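Local atomic coordinates of hypothetical protein yihE (Escherichia coli, PDB entry 1ZYL), a protein that phosphorylates serine and threonine residues of proteins, itself included, using ATP, and probably protects cells against stress linked to reactive oxygen species. Residues 233-238 with 242-247; 250-253 with 257-260; 265-270 with 311-316. One frame throughout, in Å; residues are numbered along the deposited sequence.

Overall arrangement
All three contacts lie toward the periphery of this monomeric kinase, each partly buried rather than in a closed core. Contacts 1 and 2 use the same helix, 238-252: the first fastens its middle turns to the preceding loop, the second binds its C-terminal end to the loop that follows. Contact 3, whose centre lies about 18 and 23 Å from the centres of contacts 1 and 2, instead joins two helices distant in sequence, 266-283 and 300-316. Chemistry changes with place. The loop contacts rest on side chains that bond to loop peptide groups (and, in contact 1, to a side-chain oxygen), backed by a leucine pair in contact 1 and an aromatic pair in contact 2, whereas the helix pair meets mainly through van der Waals packing, with the smallest buried area.

Contact 1 of 3, residues 233-238 with 242-247; sequences LLNGDK and RMQLET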
ATOM      1  N   LEU A 233      -9.217  -5.602  -5.012  1.00 21.97           N
ATOM      2  CA  LEU A 233     -10.560  -5.616  -4.447  1.00 21.65           C
ATOM      3  C   LEU A 233     -11.304  -6.912  -4.757  1.00 23.50           C
ATOM      4  O   LEU A 233     -12.039  -7.421  -3.920  1.00 26.91           O
ATOM      5  CB  LEU A 233     -11.377  -4.418  -4.962  1.00 17.61           C
ATOM      6  CG  LEU A 233     -11.000  -2.996  -4.510  1.00 16.64           C
ATOM      7  CD1 LEU A 233     -11.864  -1.978  -5.225  1.00 15.92           C
ATOM      8  CD2 LEU A 233     -11.181  -2.848  -3.014  1.00 14.61           C
ATOM      9  N   LEU A 234     -11.100  -7.452  -5.953  1.00 24.31           N
ATOM     10  CA  LEU A 234     -11.789  -8.664  -6.369  1.00 25.45           C
ATOM     11  C   LEU A 234     -11.645  -9.812  -5.391  1.00 27.65           C
ATOM     12  O   LEU A 234     -10.583 -10.025  -4.822  1.00 28.33           O
ATOM     13  CB  LEU A 234     -11.284  -9.111  -7.731  1.00 26.16           C
ATOM     14  CG  LEU A 234     -11.028  -8.043  -8.793  1.00 26.45           C
ATOM     15  CD1 LEU A 234     -11.007  -8.754 -10.137  1.00 25.76           C
ATOM     16  CD2 LEU A 234     -12.097  -6.952  -8.778  1.00 24.58           C
ATOM     17  N   ASN A 235     -12.723 -10.564  -5.208  1.00 29.07           N
ATOM     18  CA  ASN A 235     -12.712 -11.693  -4.293  1.00 31.31           C
ATOM     19  C   ASN A 235     -13.773 -12.717  -4.673  1.00 32.12           C
ATOM     20  O   ASN A 235     -14.887 -12.348  -5.041  1.00 33.93           O
ATOM     21  CB  ASN A 235     -12.976 -11.211  -2.873  1.00 32.42           C
ATOM     22  CG  ASN A 235     -14.349 -10.596  -2.718  1.00 36.05           C
ATOM     23  OD1 ASN A 235     -14.633  -9.545  -3.280  1.00 38.16           O
ATOM     24  ND2 ASN A 235     -15.213 -11.256  -1.960  1.00 37.77           N
ATOM     25  N   GLY A 236     -13.431 -14.001  -4.589  1.00 32.12           N
ATOM     26  CA  GLY A 236     -14.398 -15.039  -4.905  1.00 32.76           C
ATOM     27  C   GLY A 236     -14.018 -15.947  -6.053  1.00 33.14           C
ATOM     28  O   GLY A 236     -12.853 -16.015  -6.442  1.00 32.85           O
ATOM     29  N   ASP A 237     -15.001 -16.659  -6.594  1.00 33.39           N
ATOM     30  CA  ASP A 237     -14.724 -17.547  -7.710  1.00 34.31           C
ATOM     31  C   ASP A 237     -14.547 -16.695  -8.965  1.00 34.16           C
ATOM     32  O   ASP A 237     -14.864 -15.501  -8.967  1.00 32.18           O
ATOM     33  CB  ASP A 237     -15.859 -18.572  -7.894  1.00 36.78           C
ATOM     34  CG  ASP A 237     -17.103 -17.977  -8.528  1.00 39.74           C
ATOM     35  OD1 ASP A 237     -18.048 -18.744  -8.830  1.00 40.27           O
ATOM     36  OD2 ASP A 237     -17.139 -16.749  -8.724  1.00 41.64           O
ATOM     37  N   LYS A 238     -14.032 -17.309 -10.025  1.00 33.74           N
ATOM     38  CA  LYS A 238     -13.798 -16.607 -11.276  1.00 33.41           C
ATOM     39  C   LYS A 238     -14.989 -15.750 -11.704  1.00 34.14           C
ATOM     40  O   LYS A 238     -14.831 -14.556 -11.982  1.00 34.26           O
ATOM     41  CB  LYS A 238     -13.445 -17.607 -12.392  1.00 32.01           C
ATOM     42  CG  LYS A 238     -12.152 -18.402 -12.157  1.00 33.83           C
ATOM     43  CD  LYS A 238     -12.418 -19.882 -11.834  1.00 34.80           C
ATOM     44  CE  LYS A 238     -13.203 -20.070 -10.530  1.00 31.72           C
ATOM     45  NZ  LYS A 238     -13.794 -21.424 -10.431  1.00 23.95           N
ATOM     46  N   ARG A 242     -15.748 -11.782 -12.117  1.00 31.37           N
ATOM     47  CA  ARG A 242     -16.037 -11.271 -13.443  1.00 32.62           C
ATOM     48  C   ARG A 242     -17.085 -10.178 -13.314  1.00 33.33           C
ATOM     49  O   ARG A 242     -17.046  -9.189 -14.039  1.00 34.81           O
ATOM     50  CB  ARG A 242     -16.581 -12.361 -14.368  1.00 32.17           C
ATOM     51  CG  ARG A 242     -16.969 -11.817 -15.724  1.00 33.13           C
ATOM     52  CD  ARG A 242     -17.719 -12.821 -16.556  1.00 38.15           C
ATOM     53  NE  ARG A 242     -18.210 -12.193 -17.780  1.00 44.59           N
ATOM     54  CZ  ARG A 242     -18.988 -12.793 -18.676  1.00 46.48           C
ATOM     55  NH1 ARG A 242     -19.386 -12.133 -19.765  1.00 44.54           N
ATOM     56  NH2 ARG A 242     -19.372 -14.050 -18.479  1.00 46.95           N
ATOM     57  N   MET A 243     -18.022 -10.348 -12.387  1.00 33.22           N
ATOM     58  CA  MET A 243     -19.061  -9.352 -12.241  1.00 34.85           C
ATOM     59  C   MET A 243     -18.654  -8.183 -11.368  1.00 35.38           C
ATOM     60  O   MET A 243     -19.100  -7.064 -11.614  1.00 37.45           O
ATOM     61  CB  MET A 243     -20.344  -9.980 -11.707  1.00 36.59           C
ATOM     62  CG  MET A 243     -20.322 -10.308 -10.244  1.00 39.77           C
ATOM     63  SD  MET A 243     -21.822  -9.717  -9.500  1.00 40.58           S
ATOM     64  CE  MET A 243     -21.313  -8.061  -9.102  1.00 39.32           C
ATOM     65  N   GLN A 244     -17.819  -8.427 -10.356  1.00 34.05           N
ATOM     66  CA  GLN A 244     -17.373  -7.340  -9.480  1.00 32.01           C
ATOM     67  C   GLN A 244     -16.565  -6.383 -10.327  1.00 31.24           C
ATOM     68  O   GLN A 244     -16.796  -5.175 -10.325  1.00 30.68           O
ATOM     69  CB  GLN A 244     -16.473  -7.844  -8.360  1.00 30.93           C
ATOM     70  CG  GLN A 244     -17.017  -8.999  -7.590  1.00 32.60           C
ATOM     71  CD  GLN A 244     -16.043  -9.479  -6.541  1.00 34.13           C
ATOM     72  OE1 GLN A 244     -14.827  -9.345  -6.702  1.00 36.67           O
ATOM     73  NE2 GLN A 244     -16.566 -10.055  -5.463  1.00 33.70           N
ATOM     74  N   LEU A 245     -15.607  -6.933 -11.056  1.00 30.39           N
ATOM     75  CA  LEU A 245     -14.781  -6.104 -11.906  1.00 30.96           C
ATOM     76  C   LEU A 245     -15.703  -5.333 -12.836  1.00 31.75           C
ATOM     77  O   LEU A 245     -15.639  -4.111 -12.939  1.00 33.22           O
ATOM     78  CB  LEU A 245     -13.814  -6.963 -12.722  1.00 27.91           C
ATOM     79  CG  LEU A 245     -12.870  -6.130 -13.586  1.00 26.01           C
ATOM     80  CD1 LEU A 245     -12.253  -5.033 -12.733  1.00 23.33           C
ATOM     81  CD2 LEU A 245     -11.799  -7.016 -14.192  1.00 24.87           C
ATOM     82  N   GLU A 246     -16.576  -6.064 -13.504  1.00 31.38           N
ATOM     83  CA  GLU A 246     -17.510  -5.457 -14.424  1.00 30.56           C
ATOM     84  C   GLU A 246     -18.314  -4.374 -13.695  1.00 29.85           C
ATOM     85  O   GLU A 246     -18.594  -3.312 -14.258  1.00 30.07           O
ATOM     86  CB  GLU A 246     -18.422  -6.556 -14.975  1.00 31.92           C
ATOM     87  CG  GLU A 246     -19.295  -6.182 -16.160  1.00 34.53           C
ATOM     88  CD  GLU A 246     -19.892  -7.415 -16.845  1.00 35.39           C
ATOM     89  OE1 GLU A 246     -20.879  -7.272 -17.600  1.00 36.69           O
ATOM     90  OE2 GLU A 246     -19.367  -8.529 -16.635  1.00 33.07           O
ATOM     91  N   THR A 247     -18.641  -4.625 -12.430  1.00 27.95           N
ATOM     92  CA  THR A 247     -19.445  -3.697 -11.635  1.00 28.46           C
ATOM     93  C   THR A 247     -18.742  -2.450 -11.112  1.00 30.27           C
ATOM     94  O   THR A 247     -19.270  -1.340 -11.224  1.00 30.46           O
ATOM     95  CB  THR A 247     -20.094  -4.421 -10.433  1.00 27.18           C
ATOM     96  OG1 THR A 247     -21.108  -5.311 -10.908  1.00 24.66           O
ATOM     97  CG2 THR A 247     -20.720  -3.427  -9.475  1.00 27.03           C
TER
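Gln244 sets its terminal amide against the backbone and side chain of Asn235. Gln244 OE1 accepts a hydrogen bond from Asn235 N, 2.9 Å away, in the carbonyl plane and on a lone pair, while the amide nitrogen turns to the oxygens of the same residue. Gln244 NE2 donates to Asn235 OD1 at 3.0 Å, although it stands well above the plane of that carbonyl, and it also makes a weak bond to Asn235 O. The two amide planes are tilted 37° from each other, so the amides are not coplanar. Glutamine suits the place because its chain, extended beyond CG, carries both a donor and an acceptor from the helix to the loop's peptide groups. The loop is the lead-in to helix 238-252 in the kinase-like fold: Asp237 is its N-cap, with OD2 bonded to Glu240 N, and Lys238 O weakly accepts Arg242 N in the first turn. At Gly236, with phi at 119°, a CB would press on the carbonyl O of Asn235, which is why glycine suits the place. Beside the polar grip, Leu234 CD1 lies 4.2 Å from Leu245 CB. The Leu234 and Gln244 side chains run alongside one another, pointing opposite ways, and Leu234 CB comes within 3.7 Å of Gln244 OE1. Beyond the contact, Gln244 packs on Met122 of helix 119-136, and Leu245 on Ile263.

Contact 2 of 3, residues 250-253 with 257-260; sequences EAYE and EFDT
The connection from helix 238-252 to helix 266-283 is tied together here by a carboxylate and a T-shaped aromatic pair. Glu253, bent at chi2, brings OE2 to Phe258 N at 2.8 Å; the bond is nearly straight, 168° at the hydrogen, and uses the anti lone pair of OE2, away from the other oxygen. Glu253 OE2 also lies 3.6 Å from Glu257 CG. Tyr252 projects with CG anti to the backbone N (chi1 179°), which sends its ring toward the loop. There the edge of Phe258 points at the face of Tyr252, with centroids 5.9 Å apart and planes at 75°, and Tyr252 CD1 meets Phe258 CB at 3.9 Å. Glu257 O sits at the edge of the tyrosine ring, near its plane. Tyrosine fits because its ring packs against Phe258 while its hydroxyl bonds to His133 ND1; phenylalanine supplies an apolar ring, and its side chain also touches Val227 and Ile263. An acceptor at Glu253 satisfies a loop N-H, which would be expected to favour the charged carboxylate, whereas the nearby Glu257 carboxylate, with Glu253 OE2 and Glu257 OE1 5.0 Å apart, would probably oppose it.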
ATOM      1  N   GLU A 250     -18.221   0.116 -13.803  1.00 34.63           N
ATOM      2  CA  GLU A 250     -19.415   0.839 -14.216  1.00 35.80           C
ATOM      3  C   GLU A 250     -19.659   2.006 -13.270  1.00 35.53           C
ATOM      4  O   GLU A 250     -20.194   3.043 -13.671  1.00 36.24           O
ATOM      5  CB  GLU A 250     -20.632  -0.084 -14.214  1.00 38.65           C
ATOM      6  CG  GLU A 250     -21.881   0.569 -14.778  1.00 42.21           C
ATOM      7  CD  GLU A 250     -21.718   0.935 -16.239  1.00 45.61           C
ATOM      8  OE1 GLU A 250     -22.626   1.585 -16.801  1.00 46.74           O
ATOM      9  OE2 GLU A 250     -20.677   0.566 -16.827  1.00 47.12           O
ATOM     10  N   ALA A 251     -19.276   1.829 -12.010  1.00 33.66           N
ATOM     11  CA  ALA A 251     -19.439   2.884 -11.018  1.00 33.24           C
ATOM     12  C   ALA A 251     -18.249   3.827 -11.126  1.00 31.94           C
ATOM     13  O   ALA A 251     -18.394   5.046 -11.119  1.00 32.88           O
ATOM     14  CB  ALA A 251     -19.514   2.289  -9.622  1.00 33.29           C
ATOM     15  N   TYR A 252     -17.070   3.238 -11.236  1.00 30.26           N
ATOM     16  CA  TYR A 252     -15.841   3.993 -11.360  1.00 30.37           C
ATOM     17  C   TYR A 252     -15.944   4.987 -12.510  1.00 30.33           C
ATOM     18  O   TYR A 252     -15.653   6.170 -12.336  1.00 30.86           O
ATOM     19  CB  TYR A 252     -14.675   3.021 -11.587  1.00 29.43           C
ATOM     20  CG  TYR A 252     -13.310   3.653 -11.769  1.00 27.42           C
ATOM     21  CD1 TYR A 252     -12.890   4.129 -13.017  1.00 25.51           C
ATOM     22  CD2 TYR A 252     -12.422   3.741 -10.703  1.00 25.42           C
ATOM     23  CE1 TYR A 252     -11.612   4.669 -13.195  1.00 22.14           C
ATOM     24  CE2 TYR A 252     -11.147   4.281 -10.869  1.00 23.34           C
ATOM     25  CZ  TYR A 252     -10.747   4.740 -12.112  1.00 21.24           C
ATOM     26  OH  TYR A 252      -9.485   5.264 -12.256  1.00 16.80           O
ATOM     27  N   GLU A 253     -16.377   4.515 -13.674  1.00 30.32           N
ATOM     28  CA  GLU A 253     -16.483   5.382 -14.848  1.00 31.26           C
ATOM     29  C   GLU A 253     -17.364   6.628 -14.713  1.00 31.49           C
ATOM     30  O   GLU A 253     -17.381   7.471 -15.615  1.00 30.03           O
ATOM     31  CB  GLU A 253     -16.924   4.575 -16.073  1.00 30.00           C
ATOM     32  CG  GLU A 253     -15.971   3.440 -16.401  1.00 31.87           C
ATOM     33  CD  GLU A 253     -15.780   3.223 -17.880  1.00 32.14           C
ATOM     34  OE1 GLU A 253     -16.782   2.997 -18.596  1.00 34.06           O
ATOM     35  OE2 GLU A 253     -14.617   3.274 -18.326  1.00 31.28           O
ATOM     36  N   GLU A 257     -12.791   7.660 -16.666  1.00 32.68           N
ATOM     37  CA  GLU A 257     -12.928   6.587 -17.618  1.00 35.27           C
ATOM     38  C   GLU A 257     -11.847   5.576 -17.264  1.00 35.30           C
ATOM     39  O   GLU A 257     -10.754   5.948 -16.828  1.00 36.97           O
ATOM     40  CB  GLU A 257     -12.738   7.099 -19.043  1.00 38.27           C
ATOM     41  CG  GLU A 257     -13.076   6.049 -20.093  1.00 46.61           C
ATOM     42  CD  GLU A 257     -12.747   6.485 -21.509  1.00 50.88           C
ATOM     43  OE1 GLU A 257     -12.901   5.656 -22.435  1.00 52.10           O
ATOM     44  OE2 GLU A 257     -12.337   7.653 -21.697  1.00 53.52           O
ATOM     45  N   PHE A 258     -12.166   4.297 -17.419  1.00 33.71           N
ATOM     46  CA  PHE A 258     -11.215   3.233 -17.124  1.00 30.69           C
ATOM     47  C   PHE A 258     -10.757   2.612 -18.433  1.00 29.87           C
ATOM     48  O   PHE A 258     -11.551   2.389 -19.337  1.00 30.35           O
ATOM     49  CB  PHE A 258     -11.859   2.155 -16.245  1.00 27.88           C
ATOM     50  CG  PHE A 258     -10.920   1.042 -15.869  1.00 26.79           C
ATOM     51  CD1 PHE A 258     -11.211  -0.276 -16.202  1.00 26.17           C
ATOM     52  CD2 PHE A 258      -9.733   1.311 -15.190  1.00 25.84           C
ATOM     53  CE1 PHE A 258     -10.332  -1.308 -15.869  1.00 24.48           C
ATOM     54  CE2 PHE A 258      -8.849   0.285 -14.853  1.00 23.84           C
ATOM     55  CZ  PHE A 258      -9.150  -1.024 -15.194  1.00 22.71           C
ATOM     56  N   ASP A 259      -9.469   2.343 -18.536  1.00 30.25           N
ATOM     57  CA  ASP A 259      -8.934   1.737 -19.734  1.00 30.98           C
ATOM     58  C   ASP A 259      -8.918   0.224 -19.533  1.00 30.77           C
ATOM     59  O   ASP A 259      -8.042  -0.313 -18.860  1.00 32.17           O
ATOM     60  CB  ASP A 259      -7.527   2.245 -19.986  1.00 34.56           C
ATOM     61  CG  ASP A 259      -7.328   2.668 -21.405  1.00 39.78           C
ATOM     62  OD1 ASP A 259      -7.863   3.742 -21.767  1.00 43.54           O
ATOM     63  OD2 ASP A 259      -6.654   1.923 -22.160  1.00 41.61           O
ATOM     64  N   THR A 260      -9.894  -0.454 -20.121  1.00 28.19           N
ATOM     65  CA  THR A 260     -10.019  -1.891 -19.995  1.00 26.18           C
ATOM     66  C   THR A 260      -8.693  -2.637 -20.193  1.00 24.64           C
ATOM     67  O   THR A 260      -8.427  -3.636 -19.519  1.00 24.74           O
ATOM     68  CB  THR A 260     -11.056  -2.420 -20.997  1.00 27.20           C
ATOM     69  OG1 THR A 260     -12.145  -1.494 -21.078  1.00 29.12           O
ATOM     70  CG2 THR A 260     -11.605  -3.758 -20.541  1.00 26.83           C
TER

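Contact 3 of 3, residues 265-270 with 311-316; sequences LIEPLR and IEQAKV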
ATOM      1  N   LEU A 265      -2.479  -5.809 -16.900  1.00 18.98           N
ATOM      2  CA  LEU A 265      -1.362  -5.500 -16.022  1.00 19.46           C
ATOM      3  C   LEU A 265      -1.531  -6.103 -14.620  1.00 20.81           C
ATOM      4  O   LEU A 265      -0.631  -5.967 -13.785  1.00 20.67           O
ATOM      5  CB  LEU A 265      -1.235  -3.985 -15.870  1.00 19.04           C
ATOM      6  CG  LEU A 265      -1.239  -3.074 -17.097  1.00 19.74           C
ATOM      7  CD1 LEU A 265      -1.326  -1.617 -16.651  1.00 19.53           C
ATOM      8  CD2 LEU A 265       0.020  -3.296 -17.905  1.00 21.79           C
ATOM      9  N   ILE A 266      -2.663  -6.758 -14.343  1.00 20.95           N
ATOM     10  CA  ILE A 266      -2.883  -7.288 -12.994  1.00 22.16           C
ATOM     11  C   ILE A 266      -1.937  -8.396 -12.552  1.00 20.13           C
ATOM     12  O   ILE A 266      -1.357  -8.311 -11.478  1.00 20.47           O
ATOM     13  CB  ILE A 266      -4.345  -7.770 -12.763  1.00 24.58           C
ATOM     14  CG1 ILE A 266      -4.686  -8.872 -13.746  1.00 30.12           C
ATOM     15  CG2 ILE A 266      -5.323  -6.613 -12.915  1.00 21.36           C
ATOM     16  CD1 ILE A 266      -5.994  -9.570 -13.435  1.00 37.23           C
ATOM     17  N   GLU A 267      -1.769  -9.437 -13.353  1.00 19.51           N
ATOM     18  CA  GLU A 267      -0.870 -10.502 -12.944  1.00 19.69           C
ATOM     19  C   GLU A 267       0.536  -9.949 -12.777  1.00 19.55           C
ATOM     20  O   GLU A 267       1.293 -10.405 -11.924  1.00 20.61           O
ATOM     21  CB  GLU A 267      -0.926 -11.667 -13.930  1.00 19.88           C
ATOM     22  CG  GLU A 267      -2.306 -12.319 -13.949  1.00 18.92           C
ATOM     23  CD  GLU A 267      -2.830 -12.641 -12.540  1.00 21.37           C
ATOM     24  OE1 GLU A 267      -4.065 -12.546 -12.326  1.00 19.71           O
ATOM     25  OE2 GLU A 267      -2.014 -12.994 -11.652  1.00 20.49           O
ATOM     26  N   PRO A 268       0.922  -8.972 -13.607  1.00 19.26           N
ATOM     27  CA  PRO A 268       2.273  -8.464 -13.376  1.00 19.51           C
ATOM     28  C   PRO A 268       2.322  -7.664 -12.070  1.00 20.82           C
ATOM     29  O   PRO A 268       3.318  -7.695 -11.356  1.00 22.49           O
ATOM     30  CB  PRO A 268       2.529  -7.612 -14.607  1.00 18.27           C
ATOM     31  CG  PRO A 268       1.865  -8.417 -15.664  1.00 19.18           C
ATOM     32  CD  PRO A 268       0.532  -8.757 -15.010  1.00 19.77           C
ATOM     33  N   LEU A 269       1.245  -6.954 -11.745  1.00 21.92           N
ATOM     34  CA  LEU A 269       1.214  -6.168 -10.506  1.00 21.35           C
ATOM     35  C   LEU A 269       1.249  -7.078  -9.290  1.00 20.62           C
ATOM     36  O   LEU A 269       1.958  -6.803  -8.320  1.00 22.28           O
ATOM     37  CB  LEU A 269      -0.040  -5.288 -10.437  1.00 20.64           C
ATOM     38  CG  LEU A 269      -0.075  -4.120 -11.415  1.00 20.77           C
ATOM     39  CD1 LEU A 269      -1.401  -3.417 -11.307  1.00 21.77           C
ATOM     40  CD2 LEU A 269       1.061  -3.174 -11.125  1.00 19.94           C
ATOM     41  N   ARG A 270       0.474  -8.155  -9.344  1.00 19.34           N
ATOM     42  CA  ARG A 270       0.424  -9.110  -8.248  1.00 18.37           C
ATOM     43  C   ARG A 270       1.816  -9.740  -8.075  1.00 18.73           C
ATOM     44  O   ARG A 270       2.311  -9.891  -6.949  1.00 18.15           O
ATOM     45  CB  ARG A 270      -0.638 -10.173  -8.541  1.00 17.59           C
ATOM     46  CG  ARG A 270      -0.648 -11.339  -7.557  1.00 18.71           C
ATOM     47  CD  ARG A 270      -1.649 -12.390  -7.984  1.00 17.95           C
ATOM     48  NE  ARG A 270      -3.031 -12.017  -7.688  1.00 19.56           N
ATOM     49  CZ  ARG A 270      -4.010 -12.017  -8.589  1.00 20.82           C
ATOM     50  NH1 ARG A 270      -5.243 -11.680  -8.240  1.00 18.62           N
ATOM     51  NH2 ARG A 270      -3.754 -12.339  -9.850  1.00 22.04           N
ATOM     52  N   ILE A 311       7.274 -19.696  -9.015  1.00 24.70           N
ATOM     53  CA  ILE A 311       7.182 -20.560 -10.186  1.00 25.64           C
ATOM     54  C   ILE A 311       5.751 -20.635 -10.720  1.00 28.28           C
ATOM     55  O   ILE A 311       5.527 -20.668 -11.934  1.00 29.67           O
ATOM     56  CB  ILE A 311       7.675 -21.993  -9.863  1.00 25.24           C
ATOM     57  CG1 ILE A 311       9.202 -21.989  -9.745  1.00 24.66           C
ATOM     58  CG2 ILE A 311       7.208 -22.979 -10.947  1.00 24.01           C
ATOM     59  CD1 ILE A 311       9.820 -23.347  -9.593  1.00 22.64           C
ATOM     60  N   GLU A 312       4.779 -20.659  -9.813  1.00 29.50           N
ATOM     61  CA  GLU A 312       3.382 -20.727 -10.221  1.00 30.27           C
ATOM     62  C   GLU A 312       2.912 -19.440 -10.907  1.00 30.77           C
ATOM     63  O   GLU A 312       2.140 -19.488 -11.869  1.00 30.18           O
ATOM     64  CB  GLU A 312       2.498 -21.024  -9.013  1.00 30.78           C
ATOM     65  CG  GLU A 312       1.735 -22.324  -9.146  1.00 33.95           C
ATOM     66  CD  GLU A 312       1.130 -22.490 -10.532  1.00 36.80           C
ATOM     67  OE1 GLU A 312       0.403 -21.574 -10.982  1.00 36.07           O
ATOM     68  OE2 GLU A 312       1.389 -23.538 -11.170  1.00 37.83           O
ATOM     69  N   GLN A 313       3.389 -18.297 -10.418  1.00 30.38           N
ATOM     70  CA  GLN A 313       3.019 -17.002 -10.986  1.00 28.81           C
ATOM     71  C   GLN A 313       3.485 -16.837 -12.418  1.00 26.31           C
ATOM     72  O   GLN A 313       2.783 -16.241 -13.228  1.00 26.17           O
ATOM     73  CB  GLN A 313       3.578 -15.849 -10.139  1.00 29.68           C
ATOM     74  CG  GLN A 313       2.566 -15.242  -9.184  1.00 29.86           C
ATOM     75  CD  GLN A 313       1.397 -14.604  -9.909  1.00 29.75           C
ATOM     76  OE1 GLN A 313       1.575 -13.658 -10.665  1.00 28.08           O
ATOM     77  NE2 GLN A 313       0.194 -15.120  -9.680  1.00 29.63           N
ATOM     78  N   ALA A 314       4.668 -17.352 -12.733  1.00 24.01           N
ATOM     79  CA  ALA A 314       5.180 -17.237 -14.095  1.00 24.72           C
ATOM     80  C   ALA A 314       4.284 -18.015 -15.068  1.00 25.15           C
ATOM     81  O   ALA A 314       4.137 -17.633 -16.230  1.00 23.17           O
ATOM     82  CB  ALA A 314       6.618 -17.738 -14.170  1.00 22.06           C
ATOM     83  N   LYS A 315       3.676 -19.095 -14.588  1.00 25.78           N
ATOM     84  CA  LYS A 315       2.795 -19.890 -15.429  1.00 28.70           C
ATOM     85  C   LYS A 315       1.489 -19.146 -15.706  1.00 28.87           C
ATOM     86  O   LYS A 315       0.871 -19.314 -16.758  1.00 28.31           O
ATOM     87  CB  LYS A 315       2.518 -21.239 -14.768  1.00 30.87           C
ATOM     88  CG  LYS A 315       3.758 -22.116 -14.689  1.00 33.71           C
ATOM     89  CD  LYS A 315       3.497 -23.434 -13.991  1.00 34.57           C
ATOM     90  CE  LYS A 315       4.779 -24.252 -13.891  1.00 36.63           C
ATOM     91  NZ  LYS A 315       4.607 -25.442 -13.005  1.00 38.56           N
ATOM     92  N   VAL A 316       1.081 -18.314 -14.757  1.00 29.25           N
ATOM     93  CA  VAL A 316      -0.134 -17.529 -14.900  1.00 30.04           C
ATOM     94  C   VAL A 316       0.101 -16.442 -15.938  1.00 31.91           C
ATOM     95  O   VAL A 316      -0.825 -15.998 -16.617  1.00 30.50           O
ATOM     96  CB  VAL A 316      -0.511 -16.875 -13.562  1.00 30.45           C
ATOM     97  CG1 VAL A 316      -1.723 -15.979 -13.730  1.00 29.96           C
ATOM     98  CG2 VAL A 316      -0.783 -17.952 -12.531  1.00 30.64           C
TER
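Glu267 sets its CG anti to its own carbonyl carbon and then bends at chi2 (-49°), folding its carboxylate toward Val316 and Gln313, while Gln313, also bent at chi2, swings its amide to meet it. These groups lie between two antiparallel helices of the helical part of this kinase-like fold, the start of 266-283 and the end of 300-316; the axes of their short segments run at 166° and come no closer than 10.2 Å. Long, flexible side chains such as glutamate, arginine and glutamine can reach across that distance between axes, and the shorter Val316 meets the stem of the glutamate. Val316 supplies the apolar part: its CG1 lies 3.7 Å from Glu267 CG and 3.6 Å from Glu267 OE2, so one methyl of the branched valine rests against the aliphatic stem and one oxygen of the glutamate. The two side chains lie nearly perpendicular. The Gln313 amide is tilted 37° from the Glu267 carboxylate, and Gln313 NE2 stands 3.6 Å from Glu267 OE2, too far to count as a bond. Gln313 OE1 lies near Glu267 O, an approach of two acceptors that brings no bonding. What joins the segments is therefore mainly van der Waals packing. Around it, Gln313 also rests on Leu181 of helix 171-188 and on Ala271 and Leu274 of helix 266-283, consistent with its burial. One turn after Glu267, Arg270 meets the amide with its methylene chain and not with its charge: Arg270 CD sits 3.7 Å from Gln313 NE2.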